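Local coordinates for uncharacterized protein MJ1062 (Methanocaldococcus jannaschii, PDB 3EO4), which is of unknown function, though its GNAT-like C-terminal domain, the part described here, may transfer acyl groups, and the whole protein may also act as a hexosyltransferase, at residues Q18-D21 with N22-E25; L26-A29 with W30-P34; L69-N73 with T74-V78. All coordinates share one frame; numbering follows the deposited sequence.

Contact 1 (Q18-D21 with N22-E25); sequences QITD and NDLE
Thr-20 O takes the backbone N of Asp-23 at 2.9 Å, bending the chain that leaves strand 13-18 into a 3-10 turn that runs straight into helix 24-31. The next bond of the winding joins Leu-24 N to Asp-21 O (N-H...O 155°). Asp-23 carries most of the side-chain contact. Its CG lies anti to its own carbonyl carbon (chi1 -62°), which turns the carboxylate back along the chain until OD1 lies 3.0 Å from Thr-20 N, a weak, strongly bent bond. The same OD1 has its stronger partner in Arg-17, through a salt bridge. Ile-19 runs past Asp-23 in the opposite direction, CG1 against Asp-23 CB at 3.7 Å, and the isoleucine goes on to touch Trp-56 and Ile-66. At the outer side of the turn the methyl CG2 of Thr-20 meets Asn-22 ND2 at 3.3 Å, the two side chains crossing at a slant. Leu-24 lays CG beside Asp-21 O and presses its branches toward the aromatic side chains Trp-49, Tyr-53 and Trp-56 of helix 49-58. Glu-25, bent at chi2, folds back toward the turn, and water 1 donates to both Asp-21 O and Glu-25 OE2, at 3.3 Å each. That OE2 is also salt-bridged to Lys-77 of the second subunit, whose amine reaches Asn-22 O as well. In a GNAT domain this is the passage from the first long strand to the first helix. Two carboxylates thus sit at the start of a helix with basic partners, Arg-17 for Asp-23 and Lys-77 of the second subunit for Glu-25; together with the helix dipole, these would tend to keep both groups negatively charged.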
ATOM      1  N   GLN A  18      -5.909 -14.683  -9.029  1.00 17.86           N
ATOM      2  CA  GLN A  18      -6.817 -13.569  -9.332  1.00 18.56           C
ATOM      3  C   GLN A  18      -7.066 -12.715  -8.098  1.00 18.47           C
ATOM      4  O   GLN A  18      -7.021 -13.185  -6.948  1.00 17.07           O
ATOM      5  CB  GLN A  18      -8.134 -13.970 -10.030  1.00 19.10           C
ATOM      6  CG  GLN A  18      -8.732 -15.287  -9.593  1.00 21.72           C
ATOM      7  CD  GLN A  18     -10.170 -15.532 -10.105  1.00 24.75           C
ATOM      8  OE1 GLN A  18     -10.836 -16.484  -9.662  1.00 28.36           O
ATOM      9  NE2 GLN A  18     -10.654 -14.684 -11.013  1.00 23.79           N
ATOM     10  N   ILE A  19      -7.267 -11.435  -8.372  1.00 18.82           N
ATOM     11  CA  ILE A  19      -7.560 -10.435  -7.375  1.00 19.18           C
ATOM     12  C   ILE A  19      -8.942 -10.663  -6.813  1.00 19.11           C
ATOM     13  O   ILE A  19      -9.772 -11.307  -7.432  1.00 18.68           O
ATOM     14  CB  ILE A  19      -7.513  -9.021  -8.026  1.00 20.28           C
ATOM     15  CG1 ILE A  19      -7.379  -7.928  -6.962  1.00 22.13           C
ATOM     16  CG2 ILE A  19      -8.727  -8.804  -8.958  1.00 18.33           C
ATOM     17  CD1 ILE A  19      -6.777  -6.619  -7.504  1.00 25.56           C
ATOM     18  N   THR A  20      -9.180 -10.045  -5.670  1.00 19.58           N
ATOM     19  CA  THR A  20     -10.379 -10.190  -4.866  1.00 20.18           C
ATOM     20  C   THR A  20     -10.703  -8.819  -4.287  1.00 19.83           C
ATOM     21  O   THR A  20      -9.787  -7.990  -4.151  1.00 19.82           O
ATOM     22  CB  THR A  20     -10.025 -11.182  -3.730  1.00 20.40           C
ATOM     23  OG1 THR A  20     -10.481 -12.481  -4.093  1.00 22.75           O
ATOM     24  CG2 THR A  20     -10.616 -10.816  -2.448  1.00 19.43           C
ATOM     25  N   ASP A  21     -11.962  -8.595  -3.898  1.00 19.85           N
ATOM     26  CA  ASP A  21     -12.426  -7.360  -3.231  0.50 20.16           C
ATOM     27  C   ASP A  21     -11.513  -6.954  -2.103  1.00 20.04           C
ATOM     28  O   ASP A  21     -11.280  -5.776  -1.848  1.00 20.20           O
ATOM     29  CB  ASP A  21     -13.815  -7.570  -2.619  0.50 20.26           C
ATOM     30  CG  ASP A  21     -14.931  -7.309  -3.597  0.50 21.27           C
ATOM     31  OD1 ASP A  21     -14.624  -7.111  -4.787  0.50 23.07           O
ATOM     32  OD2 ASP A  21     -16.111  -7.298  -3.183  0.50 21.77           O
ATOM     33  N   ASN A  22     -11.048  -7.967  -1.380  1.00 20.36           N
ATOM     34  CA  ASN A  22     -10.202  -7.774  -0.198  1.00 21.36           C
ATOM     35  C   ASN A  22      -8.824  -7.169  -0.495  1.00 20.49           C
ATOM     36  O   ASN A  22      -8.180  -6.617   0.403  1.00 21.41           O
ATOM     37  CB  ASN A  22     -10.054  -9.096   0.566  1.00 21.81           C
ATOM     38  CG  ASN A  22     -11.391  -9.641   1.055  1.00 26.35           C
ATOM     39  OD1 ASN A  22     -12.140  -8.959   1.771  1.00 30.17           O
ATOM     40  ND2 ASN A  22     -11.710 -10.879   0.657  1.00 31.22           N
ATOM     41  N   ASP A  23      -8.382  -7.266  -1.747  1.00 19.79           N
ATOM     42  CA  ASP A  23      -7.055  -6.798  -2.171  1.00 18.47           C
ATOM     43  C   ASP A  23      -7.091  -5.340  -2.599  1.00 18.05           C
ATOM     44  O   ASP A  23      -6.053  -4.755  -2.896  1.00 17.62           O
ATOM     45  CB  ASP A  23      -6.541  -7.634  -3.358  1.00 19.02           C
ATOM     46  CG  ASP A  23      -6.348  -9.129  -3.012  1.00 19.56           C
ATOM     47  OD1 ASP A  23      -6.806 -10.010  -3.785  1.00 21.76           O
ATOM     48  OD2 ASP A  23      -5.754  -9.421  -1.968  1.00 17.44           O
ATOM     49  N   LEU A  24      -8.287  -4.761  -2.613  1.00 17.65           N
ATOM     50  CA  LEU A  24      -8.519  -3.471  -3.275  1.00 17.17           C
ATOM     51  C   LEU A  24      -7.767  -2.321  -2.628  1.00 16.43           C
ATOM     52  O   LEU A  24      -7.214  -1.458  -3.333  1.00 16.36           O
ATOM     53  CB  LEU A  24     -10.007  -3.154  -3.362  1.00 16.45           C
ATOM     54  CG  LEU A  24     -10.825  -3.800  -4.488  1.00 17.42           C
ATOM     55  CD1 LEU A  24     -12.280  -3.374  -4.386  1.00 16.55           C
ATOM     56  CD2 LEU A  24     -10.288  -3.441  -5.868  1.00 18.26           C
ATOM     57  N   GLU A  25      -7.736  -2.331  -1.295  1.00 15.81           N
ATOM     58  CA  GLU A  25      -7.069  -1.280  -0.510  1.00 14.75           C
ATOM     59  C   GLU A  25      -5.567  -1.373  -0.662  1.00 14.37           C
ATOM     60  O   GLU A  25      -4.905  -0.365  -0.698  1.00 13.62           O
ATOM     61  CB  GLU A  25      -7.452  -1.309   0.983  1.00 14.59           C
ATOM     62  CG  GLU A  25      -8.983  -1.248   1.289  1.00 13.89           C
ATOM     63  CD  GLU A  25      -9.592  -2.654   1.452  1.00 14.69           C
ATOM     64  OE1 GLU A  25      -9.391  -3.516   0.566  1.00 15.30           O
ATOM     65  OE2 GLU A  25     -10.251  -2.918   2.482  1.00 16.19           O
TER
HETATM   66  O   HOH W   1     -12.591  -4.649   0.956  1.00 30.87           O

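Contact 2 (L26-A29 with W30-P34); sequences LLMA and WRSNP
Leu-26 lies over one face of the Trp-30 indole: its CG stands 3.8 Å from the centroid of the six-membered ring, 17° off the ring normal, as a CH-pi contact, and CD1 reaches Trp-30 CE2 at 3.6 Å. The two side chains meet one turn apart, where Trp-30 N bonds to Leu-26 O at 3.0 Å. Leu-27 comes to the same ring crosswise and less closely, CD1 to CE3 at 4.1 Å. Around this tight part Trp-30 also touches Leu-96 of strand 92-97 in its own chain, and Ala-29 of the second subunit. The residues form the last turns of helix 24-31, an early helix of the GNAT domain, which ends as Ser-32 turns its OG, anti to its carbonyl carbon (chi1 -57°), back onto Met-28 O at 2.8 Å; Ser-32 OG also accepts a hydrogen bond from Leu-47 N. Beyond it Asn-33 takes the N-cap of the next helix, its OD1 bonded to Leu-35 N, while its ND2 gives to Ser-32 O of the second subunit. The looser side belongs to Arg-31: CG rests 3.4 Å from Leu-27 O, but the bent chain carries the guanidinium outward, where NH1 forms a salt bridge with a bound MES molecule, probably from the crystallisation liquor.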
ATOM      1  N   LEU A  26      -5.037  -2.594  -0.722  1.00 14.36           N
ATOM      2  CA  LEU A  26      -3.608  -2.791  -0.904  1.00 14.59           C
ATOM      3  C   LEU A  26      -3.188  -2.332  -2.307  1.00 15.05           C
ATOM      4  O   LEU A  26      -2.210  -1.597  -2.453  1.00 14.72           O
ATOM      5  CB  LEU A  26      -3.225  -4.246  -0.691  1.00 13.28           C
ATOM      6  CG  LEU A  26      -1.823  -4.679  -1.082  1.00 13.64           C
ATOM      7  CD1 LEU A  26      -0.793  -3.869  -0.320  1.00 11.25           C
ATOM      8  CD2 LEU A  26      -1.654  -6.186  -0.727  1.00 13.13           C
ATOM      9  N   LEU A  27      -3.942  -2.765  -3.316  1.00 15.64           N
ATOM     10  CA  LEU A  27      -3.744  -2.275  -4.674  1.00 17.65           C
ATOM     11  C   LEU A  27      -3.826  -0.754  -4.740  1.00 17.35           C
ATOM     12  O   LEU A  27      -2.948  -0.109  -5.324  1.00 19.00           O
ATOM     13  CB  LEU A  27      -4.704  -2.936  -5.665  1.00 17.55           C
ATOM     14  CG  LEU A  27      -4.460  -2.518  -7.137  1.00 22.06           C
ATOM     15  CD1 LEU A  27      -3.109  -3.036  -7.740  1.00 22.53           C
ATOM     16  CD2 LEU A  27      -5.655  -2.869  -8.071  1.00 23.47           C
HETATM   17  N   MSE A  28      -4.839  -0.155  -4.134  1.00 17.28           N
HETATM   18  CA  MSE A  28      -4.875   1.325  -4.135  1.00 17.86           C
HETATM   19  C   MSE A  28      -3.643   1.920  -3.433  1.00 17.02           C
HETATM   20  O   MSE A  28      -3.121   2.933  -3.861  1.00 17.55           O
HETATM   21  CB  MSE A  28      -6.146   1.870  -3.496  1.00 17.78           C
HETATM   22  CG  MSE A  28      -6.241   3.374  -3.586  1.00 21.00           C
HETATM   23 SE   MSE A  28      -7.934   4.032  -2.843  0.80 33.03          SE
HETATM   24  CE  MSE A  28      -7.818   3.160  -1.108  1.00 26.37           C
ATOM     25  N   ALA A  29      -3.188   1.295  -2.360  1.00 16.35           N
ATOM     26  CA  ALA A  29      -2.045   1.813  -1.613  1.00 16.85           C
ATOM     27  C   ALA A  29      -0.743   1.840  -2.437  1.00 17.00           C
ATOM     28  O   ALA A  29       0.043   2.799  -2.364  1.00 16.63           O
ATOM     29  CB  ALA A  29      -1.852   1.049  -0.321  1.00 16.48           C
ATOM     30  N   TRP A  30      -0.540   0.809  -3.239  1.00 16.35           N
ATOM     31  CA  TRP A  30       0.562   0.807  -4.186  1.00 15.89           C
ATOM     32  C   TRP A  30       0.427   1.906  -5.255  1.00 16.00           C
ATOM     33  O   TRP A  30       1.376   2.622  -5.530  1.00 15.70           O
ATOM     34  CB  TRP A  30       0.635  -0.537  -4.871  1.00 14.79           C
ATOM     35  CG  TRP A  30       1.085  -1.654  -3.990  1.00 14.10           C
ATOM     36  CD1 TRP A  30       1.953  -1.588  -2.911  1.00 11.24           C
ATOM     37  CD2 TRP A  30       0.716  -3.027  -4.138  1.00 10.02           C
ATOM     38  NE1 TRP A  30       2.142  -2.859  -2.385  1.00 12.25           N
ATOM     39  CE2 TRP A  30       1.393  -3.756  -3.122  1.00 10.88           C
ATOM     40  CE3 TRP A  30      -0.107  -3.716  -5.046  1.00  9.11           C
ATOM     41  CZ2 TRP A  30       1.257  -5.149  -2.985  1.00  7.63           C
ATOM     42  CZ3 TRP A  30      -0.253  -5.091  -4.900  1.00 11.58           C
ATOM     43  CH2 TRP A  30       0.450  -5.799  -3.875  1.00  7.50           C
ATOM     44  N   ARG A  31      -0.743   2.036  -5.856  1.00 15.52           N
ATOM     45  CA  ARG A  31      -0.942   3.039  -6.916  1.00 16.51           C
ATOM     46  C   ARG A  31      -0.977   4.489  -6.451  1.00 15.86           C
ATOM     47  O   ARG A  31      -0.999   5.410  -7.289  1.00 16.56           O
ATOM     48  CB  ARG A  31      -2.241   2.736  -7.690  1.00 16.56           C
ATOM     49  CG  ARG A  31      -2.215   1.359  -8.342  1.00 19.32           C
ATOM     50  CD  ARG A  31      -3.358   1.210  -9.346  1.00 26.84           C
ATOM     51  NE  ARG A  31      -2.905   1.482 -10.716  1.00 32.51           N
ATOM     52  CZ  ARG A  31      -2.951   2.666 -11.320  1.00 33.93           C
ATOM     53  NH1 ARG A  31      -2.494   2.771 -12.565  1.00 34.41           N
ATOM     54  NH2 ARG A  31      -3.447   3.740 -10.693  1.00 34.10           N
ATOM     55  N   SER A  32      -1.077   4.691  -5.141  1.00 14.81           N
ATOM     56  CA  SER A  32      -1.137   6.024  -4.557  1.00 14.80           C
ATOM     57  C   SER A  32       0.235   6.423  -4.064  1.00 14.46           C
ATOM     58  O   SER A  32       0.397   7.466  -3.476  1.00 15.47           O
ATOM     59  CB  SER A  32      -2.167   6.092  -3.424  1.00 15.33           C
ATOM     60  OG  SER A  32      -3.462   5.694  -3.884  1.00 16.17           O
ATOM     61  N   ASN A  33       1.232   5.585  -4.312  1.00 14.38           N
ATOM     62  CA  ASN A  33       2.586   5.925  -3.958  1.00 14.27           C
ATOM     63  C   ASN A  33       3.249   6.706  -5.104  1.00 14.64           C
ATOM     64  O   ASN A  33       3.407   6.162  -6.192  1.00 14.21           O
ATOM     65  CB  ASN A  33       3.352   4.643  -3.631  1.00 14.23           C
ATOM     66  CG  ASN A  33       4.633   4.914  -2.891  1.00 14.31           C
ATOM     67  OD1 ASN A  33       5.362   5.827  -3.219  1.00 12.66           O
ATOM     68  ND2 ASN A  33       4.928   4.093  -1.902  1.00 15.38           N
ATOM     69  N   PRO A  34       3.612   7.993  -4.865  1.00 15.24           N
ATOM     70  CA  PRO A  34       4.253   8.874  -5.842  1.00 15.89           C
ATOM     71  C   PRO A  34       5.497   8.286  -6.486  1.00 16.69           C
ATOM     72  O   PRO A  34       5.849   8.688  -7.600  1.00 16.57           O
ATOM     73  CB  PRO A  34       4.655  10.103  -5.007  1.00 16.12           C
ATOM     74  CG  PRO A  34       3.752  10.077  -3.849  1.00 15.83           C
ATOM     75  CD  PRO A  34       3.477   8.654  -3.551  1.00 15.04           C
TER
HETATM   76  O   HOH W   2       2.943   2.509  -1.219  1.00 26.03           O

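Contact 3 (L69-N73 with T74-V78); sequences LRENN and TIRKV
Leu-69 and Arg-76 lie side by side and point the same way on a beta hairpin with a two-residue loop, whose strands 63-71 and 74-84 are joined by a type I' turn from Glu-71 to Thr-74. Paired backbone bonds tie Leu-69 to Arg-76 and Glu-71 to Thr-74, while Arg-70 and Ile-75 form the non-hydrogen-bonded pair between them. On the face of Leu-69, Glu-71 and Arg-76, the arginine takes the uncommon first torsion that sets CG between backbone N and carbonyl carbon (chi1 87°), then runs extended to NE. Its guanidinium thereby lies with one face over Leu-69 CD2, 3.7 Å from NH2 and offset toward the rim. Glu-71 OE2 comes instead to the guanidinium's edge, in its plane, and forms a salt bridge with Arg-76 NH1 at 3.3 Å, its hydrogen bond weak though nearly straight; carboxylate and guanidinium planes stand 74° apart. Water 3 closes the same edge, donating to Glu-71 OE2 at 2.8 Å and accepting from Arg-76 NH2 at 3.0 Å. The arginine has further partners: NE is salt-bridged to Glu-99, and Trp-49 of the second subunit makes a cation-pi contact with it. With a leucine in place of Arg-76, Glu-71 and Glu-99 would probably be left without this shared positive mate, and Trp-49 of the second subunit without its cation. Nearer the sheet, Leu-69 CB touches Val-78 CG1 at 3.8 Å. The other face of the hairpin repeats the idea of a flat cation on an alkyl group. Arg-70 bends at chi3 (-57°) and crosses Ile-75 obliquely, bringing the methyl CG2 of Ile-75 over the centre of its guanidinium, 3.8 Å from Arg-70 CZ.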
ATOM      1  N   LEU A  69       4.845 -13.707  -3.632  1.00 17.95           N
ATOM      2  CA  LEU A  69       6.224 -14.147  -3.562  1.00 17.05           C
ATOM      3  C   LEU A  69       6.310 -15.140  -2.412  1.00 17.14           C
ATOM      4  O   LEU A  69       5.900 -14.836  -1.297  1.00 16.17           O
ATOM      5  CB  LEU A  69       7.199 -12.970  -3.366  1.00 16.42           C
ATOM      6  CG  LEU A  69       8.647 -13.355  -2.995  1.00 16.74           C
ATOM      7  CD1 LEU A  69       9.392 -14.115  -4.109  1.00 17.22           C
ATOM      8  CD2 LEU A  69       9.467 -12.174  -2.563  1.00 14.59           C
ATOM      9  N   ARG A  70       6.828 -16.329  -2.714  1.00 17.34           N
ATOM     10  CA  ARG A  70       7.040 -17.352  -1.722  1.00 18.22           C
ATOM     11  C   ARG A  70       8.511 -17.319  -1.368  1.00 18.29           C
ATOM     12  O   ARG A  70       9.386 -17.453  -2.228  1.00 18.87           O
ATOM     13  CB  ARG A  70       6.664 -18.745  -2.244  1.00 18.86           C
ATOM     14  CG  ARG A  70       6.806 -19.831  -1.189  1.00 21.97           C
ATOM     15  CD  ARG A  70       6.577 -21.218  -1.759  1.00 28.71           C
ATOM     16  NE  ARG A  70       5.262 -21.338  -2.401  1.00 34.26           N
ATOM     17  CZ  ARG A  70       4.163 -21.789  -1.792  1.00 36.35           C
ATOM     18  NH1 ARG A  70       4.202 -22.159  -0.512  1.00 36.27           N
ATOM     19  NH2 ARG A  70       3.016 -21.867  -2.464  1.00 36.96           N
ATOM     20  N   GLU A  71       8.775 -17.130  -0.091  1.00 17.70           N
ATOM     21  CA  GLU A  71      10.122 -16.965   0.388  1.00 17.71           C
ATOM     22  C   GLU A  71      10.160 -17.534   1.782  1.00 16.22           C
ATOM     23  O   GLU A  71       9.259 -17.271   2.572  1.00 14.58           O
ATOM     24  CB  GLU A  71      10.394 -15.487   0.409  1.00 18.05           C
ATOM     25  CG  GLU A  71      11.701 -15.076   0.939  1.00 22.08           C
ATOM     26  CD  GLU A  71      11.932 -13.646   0.535  1.00 29.28           C
ATOM     27  OE1 GLU A  71      12.055 -13.398  -0.697  1.00 29.50           O
ATOM     28  OE2 GLU A  71      11.936 -12.782   1.441  1.00 31.92           O
ATOM     29  N   ASN A  72      11.196 -18.322   2.069  1.00 16.59           N
ATOM     30  CA  ASN A  72      11.255 -19.142   3.297  1.00 16.66           C
ATOM     31  C   ASN A  72       9.983 -19.962   3.393  1.00 16.55           C
ATOM     32  O   ASN A  72       9.463 -20.225   4.477  1.00 16.38           O
ATOM     33  CB  ASN A  72      11.446 -18.264   4.532  1.00 16.83           C
ATOM     34  CG  ASN A  72      12.753 -17.516   4.497  1.00 18.01           C
ATOM     35  OD1 ASN A  72      13.815 -18.128   4.622  1.00 20.22           O
ATOM     36  ND2 ASN A  72      12.695 -16.201   4.312  1.00 16.41           N
ATOM     37  N   ASN A  73       9.487 -20.344   2.220  1.00 16.64           N
ATOM     38  CA  ASN A  73       8.291 -21.163   2.079  1.00 17.29           C
ATOM     39  C   ASN A  73       7.035 -20.474   2.591  1.00 17.30           C
ATOM     40  O   ASN A  73       6.022 -21.114   2.796  1.00 18.30           O
ATOM     41  CB  ASN A  73       8.452 -22.542   2.747  1.00 17.48           C
ATOM     42  CG  ASN A  73       7.550 -23.589   2.123  1.00 18.14           C
ATOM     43  OD1 ASN A  73       7.105 -24.510   2.786  1.00 21.41           O
ATOM     44  ND2 ASN A  73       7.273 -23.443   0.829  1.00 19.74           N
ATOM     45  N   THR A  74       7.106 -19.169   2.797  1.00 17.16           N
ATOM     46  CA  THR A  74       5.954 -18.423   3.232  1.00 16.87           C
ATOM     47  C   THR A  74       5.597 -17.386   2.179  1.00 16.72           C
ATOM     48  O   THR A  74       6.481 -16.702   1.653  1.00 16.81           O
ATOM     49  CB  THR A  74       6.211 -17.801   4.595  1.00 16.78           C
ATOM     50  OG1 THR A  74       5.906 -18.784   5.597  1.00 17.39           O
ATOM     51  CG2 THR A  74       5.340 -16.566   4.807  1.00 16.15           C
ATOM     52  N   ILE A  75       4.308 -17.272   1.854  1.00 16.44           N
ATOM     53  CA  ILE A  75       3.917 -16.408   0.747  1.00 16.71           C
ATOM     54  C   ILE A  75       3.431 -15.016   1.206  1.00 16.18           C
ATOM     55  O   ILE A  75       2.812 -14.902   2.257  1.00 15.94           O
ATOM     56  CB  ILE A  75       2.892 -17.099  -0.225  1.00 17.38           C
ATOM     57  CG1 ILE A  75       1.468 -16.602   0.001  1.00 18.30           C
ATOM     58  CG2 ILE A  75       2.911 -18.634  -0.137  1.00 18.53           C
ATOM     59  CD1 ILE A  75       1.149 -15.531  -0.942  1.00 18.45           C
ATOM     60  N   ARG A  76       3.696 -13.983   0.401  1.00 15.49           N
ATOM     61  CA  ARG A  76       3.228 -12.623   0.661  1.00 14.94           C
ATOM     62  C   ARG A  76       2.858 -11.912  -0.645  1.00 14.90           C
ATOM     63  O   ARG A  76       3.327 -12.305  -1.709  1.00 14.84           O
ATOM     64  CB  ARG A  76       4.291 -11.829   1.438  1.00 14.96           C
ATOM     65  CG  ARG A  76       5.363 -11.119   0.573  1.00 14.22           C
ATOM     66  CD  ARG A  76       6.353 -10.393   1.487  1.00 13.78           C
ATOM     67  NE  ARG A  76       7.458  -9.736   0.791  1.00 10.44           N
ATOM     68  CZ  ARG A  76       8.678 -10.269   0.700  1.00 13.62           C
ATOM     69  NH1 ARG A  76       8.924 -11.458   1.234  1.00  6.59           N
ATOM     70  NH2 ARG A  76       9.661  -9.613   0.096  1.00 13.01           N
ATOM     71  N   LYS A  77       2.021 -10.870  -0.553  1.00 14.98           N
ATOM     72  CA  LYS A  77       1.580 -10.061  -1.718  1.00 14.61           C
ATOM     73  C   LYS A  77       2.545  -8.935  -2.051  1.00 14.54           C
ATOM     74  O   LYS A  77       2.820  -8.079  -1.204  1.00 15.04           O
ATOM     75  CB  LYS A  77       0.220  -9.435  -1.433  1.00 14.12           C
ATOM     76  CG  LYS A  77      -0.971 -10.356  -1.648  1.00 17.71           C
ATOM     77  CD  LYS A  77      -1.591 -10.897  -0.394  1.00 21.80           C
ATOM     78  CE  LYS A  77      -2.025  -9.811   0.601  1.00 24.79           C
ATOM     79  NZ  LYS A  77      -3.015  -8.932  -0.025  1.00 28.71           N
ATOM     80  N   VAL A  78       3.033  -8.889  -3.291  1.00 13.82           N
ATOM     81  CA  VAL A  78       4.128  -7.978  -3.600  1.00 13.94           C
ATOM     82  C   VAL A  78       3.849  -7.080  -4.779  1.00 13.86           C
ATOM     83  O   VAL A  78       4.603  -6.138  -4.998  1.00 13.78           O
ATOM     84  CB  VAL A  78       5.495  -8.707  -3.855  1.00 13.28           C
ATOM     85  CG1 VAL A  78       5.971  -9.501  -2.623  1.00 11.92           C
ATOM     86  CG2 VAL A  78       5.411  -9.607  -5.085  1.00 14.88           C
TER
HETATM   87  O   HOH W   3      12.534 -10.482   0.004  1.00 20.75           O

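Overall arrangement
Contacts 1 and 2 run in succession from the turn before helix 24-31 to its end, their centres 13 Å apart, and touch where Ile-19 CD1 packs on Leu-27 CD2 at 4.0 Å. Contact 3, the hairpin tip, lies about 17 Å from contact 1 and 20 Å from contact 2, centre to centre. Its strand 74-84 nevertheless meets the helix: Lys-77 NZ forms a long, weak ion pair with Asp-23 OD2, and Trp-30 CZ2 lies 3.8 Å from Lys-77 O. All three contacts also border the second subunit. The pocket of the polyether bound in this crystal is lined by Asn-61, Leu-86 to Thr-88 and Ile-122 to Tyr-124, none of them belonging to these contacts.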